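Local coordinates for protein probable acetyltransferase (Agrobacterium tumefaciens, PDB 2GE3) that binds acetyl coenzyme A and, as a GNAT-family member, probably transfers its acetyl group to an acceptor substrate, at residues R32-F37 against N130-A135; L25-R30 against G92-Y97. All blocks are in the same frame, centred on the assembly; numbering follows the deposited sequence.

Contact 1 (R32-F37 against N130-A135); sequences RKYLSF and NARAIA. With ACO (acetyl coenzyme *a), chain E.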
# COMPACT_ATOMS: atom_id res chain seq x y z
N ARG A 32 3.15 0.42 -20.76
CA ARG A 32 3.17 -0.81 -19.99
C ARG A 32 4.55 -1.24 -19.51
O ARG A 32 4.81 -2.43 -19.39
CB ARG A 32 2.48 -1.98 -20.74
CG ARG A 32 1.07 -1.71 -21.24
CD ARG A 32 0.59 -2.93 -22.11
NE ARG A 32 -0.52 -3.69 -21.50
CZ ARG A 32 -0.48 -4.97 -21.20
NH1 ARG A 32 0.63 -5.69 -21.40
NH2 ARG A 32 -1.56 -5.55 -20.70
N LYS A 33 5.46 -0.31 -19.22
CA LYS A 33 6.78 -0.73 -18.67
C LYS A 33 7.14 -0.16 -17.32
O LYS A 33 7.89 -0.73 -16.60
CB LYS A 33 7.96 -0.54 -19.67
CG LYS A 33 7.61 0.02 -20.99
CD LYS A 33 8.63 -0.39 -22.05
CE LYS A 33 10.07 0.03 -21.68
NZ LYS A 33 10.70 0.54 -22.95
N TYR A 34 6.57 0.97 -16.98
CA TYR A 34 7.01 1.68 -15.81
C TYR A 34 5.98 1.79 -14.70
O TYR A 34 6.30 1.62 -13.56
CB TYR A 34 7.48 3.07 -16.23
CG TYR A 34 8.31 3.10 -17.49
CD1 TYR A 34 7.78 3.62 -18.68
CD2 TYR A 34 9.64 2.62 -17.50
CE1 TYR A 34 8.56 3.72 -19.86
CE2 TYR A 34 10.42 2.67 -18.66
CZ TYR A 34 9.86 3.24 -19.83
OH TYR A 34 10.59 3.32 -20.99
N LEU A 35 4.74 2.11 -15.03
CA LEU A 35 3.73 2.41 -14.01
C LEU A 35 3.00 1.16 -13.54
O LEU A 35 2.95 0.17 -14.26
CB LEU A 35 2.70 3.43 -14.62
CG LEU A 35 3.25 4.81 -14.99
CD1 LEU A 35 2.18 5.79 -15.49
CD2 LEU A 35 4.07 5.39 -13.86
N SER A 36 2.34 1.25 -12.41
CA SER A 36 1.55 0.12 -11.91
C SER A 36 0.11 0.04 -12.42
O SER A 36 -0.60 -0.94 -12.14
CB SER A 36 1.47 0.12 -10.36
OG SER A 36 0.52 1.08 -9.91
N PHE A 37 -0.33 1.07 -13.11
CA PHE A 37 -1.56 0.94 -13.87
C PHE A 37 -1.19 0.92 -15.37
O PHE A 37 -0.15 1.46 -15.78
CB PHE A 37 -2.57 2.03 -13.46
CG PHE A 37 -1.99 3.35 -13.38
CD1 PHE A 37 -1.04 3.64 -12.44
CD2 PHE A 37 -2.34 4.31 -14.29
CE1 PHE A 37 -0.47 4.87 -12.38
CE2 PHE A 37 -1.79 5.53 -14.25
CZ PHE A 37 -0.86 5.82 -13.28
N ASN A 130 13.69 -0.83 -13.76
CA ASN A 130 13.55 0.55 -14.21
C ASN A 130 14.81 1.35 -13.81
O ASN A 130 14.77 2.10 -12.83
CB ASN A 130 12.32 1.18 -13.57
CG ASN A 130 11.94 2.52 -14.19
OD1 ASN A 130 12.71 3.15 -14.89
ND2 ASN A 130 10.69 2.92 -13.98
N ALA A 131 15.93 1.15 -14.50
CA ALA A 131 17.23 1.72 -13.95
C ALA A 131 17.31 3.26 -13.96
O ALA A 131 17.98 3.91 -13.11
CB ALA A 131 18.47 1.05 -14.72
N ARG A 132 16.62 3.88 -14.94
CA ARG A 132 16.57 5.29 -14.99
C ARG A 132 15.82 5.94 -13.75
O ARG A 132 16.33 6.93 -13.21
CB ARG A 132 15.98 5.77 -16.33
CG ARG A 132 15.58 7.22 -16.24
CD ARG A 132 15.38 7.85 -17.58
NE ARG A 132 14.94 6.77 -18.43
CZ ARG A 132 13.69 6.68 -18.75
NH1 ARG A 132 12.97 7.68 -18.29
NH2 ARG A 132 13.19 5.74 -19.51
N ALA A 133 14.65 5.38 -13.36
CA ALA A 133 13.90 5.86 -12.21
C ALA A 133 14.73 5.58 -11.01
O ALA A 133 14.90 6.49 -10.23
CB ALA A 133 12.46 5.18 -12.03
N ILE A 134 15.25 4.35 -10.83
CA ILE A 134 16.11 4.09 -9.70
C ILE A 134 17.29 5.11 -9.52
O ILE A 134 17.48 5.63 -8.41
CB ILE A 134 16.61 2.63 -9.68
CG1 ILE A 134 15.43 1.67 -9.44
CG2 ILE A 134 17.66 2.41 -8.58
CD1 ILE A 134 15.76 0.34 -10.05
N ALA A 135 18.09 5.34 -10.57
CA ALA A 135 19.20 6.28 -10.54
C ALA A 135 18.76 7.66 -10.18
O ALA A 135 19.50 8.36 -9.46
CB ALA A 135 19.93 6.36 -11.91
N1A ACO E . 20.51 3.55 -16.29
C2A ACO E . 21.12 4.17 -15.27
N3A ACO E . 20.99 5.49 -15.09
C4A ACO E . 20.26 6.24 -15.96
C5A ACO E . 19.56 5.64 -17.05
C6A ACO E . 19.73 4.20 -17.20
N6A ACO E . 19.03 3.60 -18.26
N7A ACO E . 18.94 6.65 -17.79
C8A ACO E . 19.17 7.81 -17.19
N9A ACO E . 19.98 7.56 -16.12
C1B ACO E . 20.41 8.57 -15.19
C2B ACO E . 20.81 9.91 -15.78
O2B ACO E . 22.23 9.83 -16.00
C3B ACO E . 20.38 10.77 -14.59
O3B ACO E . 21.31 10.56 -13.51
P3B ACO E . 22.68 11.41 -13.24
O7A ACO E . 23.73 11.17 -14.32
O8A ACO E . 23.05 10.69 -11.94
O9A ACO E . 22.27 12.84 -13.36
C4B ACO E . 19.08 10.15 -14.05
O4B ACO E . 19.22 8.77 -14.37
C5B ACO E . 17.83 10.70 -14.79
O5B ACO E . 17.57 12.01 -14.29
P1A ACO E . 16.52 12.98 -14.88
O1A ACO E . 16.29 13.93 -13.76
O2A ACO E . 17.20 13.31 -16.19
O3A ACO E . 15.26 11.98 -15.07
P2A ACO E . 13.98 12.09 -15.96
O4A ACO E . 13.58 13.46 -16.43
O5A ACO E . 14.21 11.05 -17.03
O6A ACO E . 12.82 11.59 -14.91
CBP ACO E . 11.65 9.46 -14.68
CCP ACO E . 12.93 10.25 -14.37
CDP ACO E . 11.91 7.98 -14.23
CEP ACO E . 10.43 10.05 -13.97
CAP ACO E . 11.23 9.53 -16.21
OAP ACO E . 12.33 9.01 -16.92
C9P ACO E . 10.02 8.77 -16.68
O9P ACO E . 8.92 9.32 -16.67
N8P ACO E . 10.16 7.51 -17.13
C7P ACO E . 8.95 6.74 -17.48
C6P ACO E . 7.96 6.58 -16.34
C5P ACO E . 8.49 6.17 -14.99
O5P ACO E . 9.41 5.37 -14.85
N4P ACO E . 7.85 6.68 -13.94
C3P ACO E . 8.44 6.64 -12.61
C2P ACO E . 8.48 5.21 -12.13
S1P ACO E . 6.83 4.63 -11.83
C ACO E . 7.67 3.80 -10.64
O ACO E . 8.71 4.27 -10.27
CH3 ACO E . 6.97 2.59 -10.08
O HOH W 1 8.87 1.46 -12.28
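Tyr34 sets one face of its ring against the pantetheine arm of acetyl coenzyme A and brings its CD2 carbon to 3.7 Å from ND2 of Asn130. The amide approaches the ring obliquely, the two planes 40° apart. The ring face turned to the cofactor meets C7P, 3.5 Å above the plane and offset toward the rim, while CB of Lys33 lies over the centre of the other face. A flat aromatic suits a place between two aliphatic chains.

The polar link between loop, helix and cofactor runs through Asn130. With CG anti to the backbone N (chi1 -168°), its ND2 donates a nearly straight bond of 2.9 Å to the pantetheine carbonyl oxygen O5P, and also donates to a water that in turn donates to the backbone O of Tyr34. Its OD1 accepts a weak bond of 3.3 Å from Ala133 N, a capping bond, as Asn130 holds the N-cap position of helix 131-140. Capping and cofactor binding thus use opposite ends of one amide and should fix its rotation. Arg132, bent at chi3, turns a guanidinium edge to the Tyr34 hydroxyl, OH to NH2 being 3.8 Å; the modelled link between its NH1 and the cofactor is doubtful. Small side chains let the helix come close to the cofactor: CB of Ala133 lies 3.6 Å from CDP, and Ala131 and Ala135 border the adenine. The whole is part of the acetyl coenzyme A site of a GNAT fold, with an asparagine reading the pantetheine amide.

Contact 2 (L25-R30 against G92-Y97); sequences LDAVSR and GILPAY. With ACO (acetyl coenzyme *a), chain E.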
# COMPACT_ATOMS: atom_id res chain seq x y z
N LEU A 25 -0.84 10.88 -18.43
CA LEU A 25 -0.92 9.73 -17.60
C LEU A 25 -1.31 8.51 -18.47
O LEU A 25 -0.78 7.38 -18.35
CB LEU A 25 -1.90 10.05 -16.45
CG LEU A 25 -2.28 9.02 -15.41
CD1 LEU A 25 -1.07 8.53 -14.61
CD2 LEU A 25 -3.28 9.63 -14.45
N ASP A 26 -2.22 8.74 -19.39
CA ASP A 26 -2.64 7.68 -20.27
C ASP A 26 -1.54 7.22 -21.25
O ASP A 26 -1.35 6.00 -21.45
CB ASP A 26 -3.89 8.15 -21.01
CG ASP A 26 -4.63 7.03 -21.63
OD1 ASP A 26 -4.96 6.03 -20.93
OD2 ASP A 26 -4.81 7.12 -22.87
N ALA A 27 -0.82 8.18 -21.86
CA ALA A 27 0.35 7.91 -22.73
C ALA A 27 1.45 7.11 -22.00
O ALA A 27 1.89 6.10 -22.48
CB ALA A 27 0.90 9.21 -23.29
N VAL A 28 1.91 7.55 -20.84
CA VAL A 28 2.94 6.84 -20.09
C VAL A 28 2.48 5.45 -19.56
O VAL A 28 3.28 4.47 -19.57
CB VAL A 28 3.53 7.74 -18.95
CG1 VAL A 28 4.51 7.01 -18.10
CG2 VAL A 28 4.16 9.09 -19.52
N SER A 29 1.23 5.35 -19.10
CA SER A 29 0.70 4.05 -18.53
C SER A 29 0.66 3.00 -19.63
O SER A 29 1.04 1.80 -19.41
CB SER A 29 -0.69 4.19 -17.93
OG SER A 29 -0.69 5.23 -16.97
N ARG A 30 0.25 3.46 -20.81
CA ARG A 30 0.01 2.55 -21.99
C ARG A 30 1.27 1.97 -22.63
O ARG A 30 1.21 1.08 -23.47
CB ARG A 30 -0.93 3.20 -23.02
CG ARG A 30 -2.40 3.30 -22.52
CD ARG A 30 -3.39 3.84 -23.59
NE ARG A 30 -2.69 4.62 -24.59
CZ ARG A 30 -3.05 4.75 -25.88
NH1 ARG A 30 -4.10 4.11 -26.39
NH2 ARG A 30 -2.31 5.52 -26.68
N GLY A 92 5.81 10.73 -13.82
CA GLY A 92 5.94 10.25 -15.19
C GLY A 92 6.28 11.41 -16.08
O GLY A 92 5.92 12.57 -15.81
N ILE A 93 6.94 11.13 -17.18
CA ILE A 93 7.34 12.16 -18.13
C ILE A 93 7.19 11.53 -19.52
O ILE A 93 7.58 10.38 -19.70
CB ILE A 93 8.83 12.63 -17.83
CG1 ILE A 93 8.93 13.36 -16.49
CG2 ILE A 93 9.40 13.54 -18.94
CD1 ILE A 93 10.29 13.90 -16.16
N LEU A 94 6.66 12.31 -20.48
CA LEU A 94 6.55 11.93 -21.85
C LEU A 94 7.95 11.58 -22.39
O LEU A 94 8.92 12.22 -22.01
CB LEU A 94 5.89 13.07 -22.69
CG LEU A 94 4.41 13.35 -22.39
CD1 LEU A 94 3.83 14.27 -23.45
CD2 LEU A 94 3.62 12.02 -22.25
N PRO A 95 8.05 10.55 -23.24
CA PRO A 95 9.35 10.04 -23.72
C PRO A 95 10.31 11.09 -24.27
O PRO A 95 11.53 11.03 -23.92
CB PRO A 95 8.96 9.02 -24.80
CG PRO A 95 7.56 8.57 -24.48
CD PRO A 95 6.90 9.80 -23.80
N ALA A 96 9.83 12.07 -25.07
CA ALA A 96 10.69 13.10 -25.61
C ALA A 96 11.33 13.97 -24.52
O ALA A 96 12.31 14.66 -24.79
CB ALA A 96 9.86 14.10 -26.61
N TYR A 97 10.79 13.98 -23.30
CA TYR A 97 11.33 14.93 -22.30
C TYR A 97 12.16 14.26 -21.21
O TYR A 97 12.59 14.91 -20.29
CB TYR A 97 10.20 15.74 -21.73
CG TYR A 97 9.51 16.63 -22.77
CD1 TYR A 97 9.91 17.98 -22.90
CD2 TYR A 97 8.47 16.16 -23.60
CE1 TYR A 97 9.28 18.83 -23.81
CE2 TYR A 97 7.85 17.01 -24.56
CZ TYR A 97 8.27 18.33 -24.64
OH TYR A 97 7.69 19.26 -25.47
N1A ACO E . 20.51 3.55 -16.29
C2A ACO E . 21.12 4.17 -15.27
N3A ACO E . 20.99 5.49 -15.09
C4A ACO E . 20.26 6.24 -15.96
C5A ACO E . 19.56 5.64 -17.05
C6A ACO E . 19.73 4.20 -17.20
N6A ACO E . 19.03 3.60 -18.26
N7A ACO E . 18.94 6.65 -17.79
C8A ACO E . 19.17 7.81 -17.19
N9A ACO E . 19.98 7.56 -16.12
C1B ACO E . 20.41 8.57 -15.19
C2B ACO E . 20.81 9.91 -15.78
O2B ACO E . 22.23 9.83 -16.00
C3B ACO E . 20.38 10.77 -14.59
O3B ACO E . 21.31 10.56 -13.51
P3B ACO E . 22.68 11.41 -13.24
O7A ACO E . 23.73 11.17 -14.32
O8A ACO E . 23.05 10.69 -11.94
O9A ACO E . 22.27 12.84 -13.36
C4B ACO E . 19.08 10.15 -14.05
O4B ACO E . 19.22 8.77 -14.37
C5B ACO E . 17.83 10.70 -14.79
O5B ACO E . 17.57 12.01 -14.29
P1A ACO E . 16.52 12.98 -14.88
O1A ACO E . 16.29 13.93 -13.76
O2A ACO E . 17.20 13.31 -16.19
O3A ACO E . 15.26 11.98 -15.07
P2A ACO E . 13.98 12.09 -15.96
O4A ACO E . 13.58 13.46 -16.43
O5A ACO E . 14.21 11.05 -17.03
O6A ACO E . 12.82 11.59 -14.91
CBP ACO E . 11.65 9.46 -14.68
CCP ACO E . 12.93 10.25 -14.37
CDP ACO E . 11.91 7.98 -14.23
CEP ACO E . 10.43 10.05 -13.97
CAP ACO E . 11.23 9.53 -16.21
OAP ACO E . 12.33 9.01 -16.92
C9P ACO E . 10.02 8.77 -16.68
O9P ACO E . 8.92 9.32 -16.67
N8P ACO E . 10.16 7.51 -17.13
C7P ACO E . 8.95 6.74 -17.48
C6P ACO E . 7.96 6.58 -16.34
C5P ACO E . 8.49 6.17 -14.99
O5P ACO E . 9.41 5.37 -14.85
N4P ACO E . 7.85 6.68 -13.94
C3P ACO E . 8.44 6.64 -12.61
C2P ACO E . 8.48 5.21 -12.13
S1P ACO E . 6.83 4.63 -11.83
C ACO E . 7.67 3.80 -10.64
O ACO E . 8.71 4.27 -10.27
CH3 ACO E . 6.97 2.59 -10.08
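Leu25 O accepts two bonds from Ser29, one from the backbone N of the helical i+4 type at 3.0 Å and one from the hydroxyl OG at 2.6 Å. The two donors reach it from opposite faces of the carbonyl plane, and OG is tilted 34° from that plane. Serine suits this buried position because a short hydroxyl can fold back onto its own helix.

Across the contact the side chains meet through carbon atoms. CD2 of Leu94 is the shared point: it lies 4.0 Å from CB of Ala27 and equally far from CG2 of Val28, one branch of leucine fitting beside two successive helix residues. Val28 divides its branches between two tasks. CG1, anti to the backbone N (chi1 176°), points to the pantetheine carbon C6P of the cofactor at 3.9 Å, whereas CG2 rests against the backbone O of Ile93, 3.7 Å away. Gly92, with no side chain on the face turned to Val28, probably lets the helix come close to the strand.

Ile93 turns its side chain from the helix toward the cofactor, CD1 nearing the pyrophosphate, and its backbone N gives a weak bond of 2.7 Å to the pantetheine oxygen O9P, bent to 122°.

Helix 18-29 therefore packs on the end of strand 86-93, with Leu25 and Val28 also touching Trp72 of the adjacent antiparallel strand 68-77, while Ile93 meets Leu102 of helix 102-117.

How the contacts relate
The centres of contact 1 and contact 2 lie about 11 Å apart, and both border the same acetyl coenzyme A. Along the chain their segments alternate: 25-30, 32-37, 92-97, then 130-135. Helix 18-29 runs into the loop of contact 1, where Leu35 and Phe37 fold back onto Val28, Ser29 and Leu25 of contact 2. Strand 86-93 and strand 121-127, which leads toward helix 131-140, are parallel neighbours in the mixed sheet. Contact 2 thus supplies a strand end and a helix beside the pantetheine, contact 1 a loop and a helix start, and together they line part of the arm that carries the acetyl group.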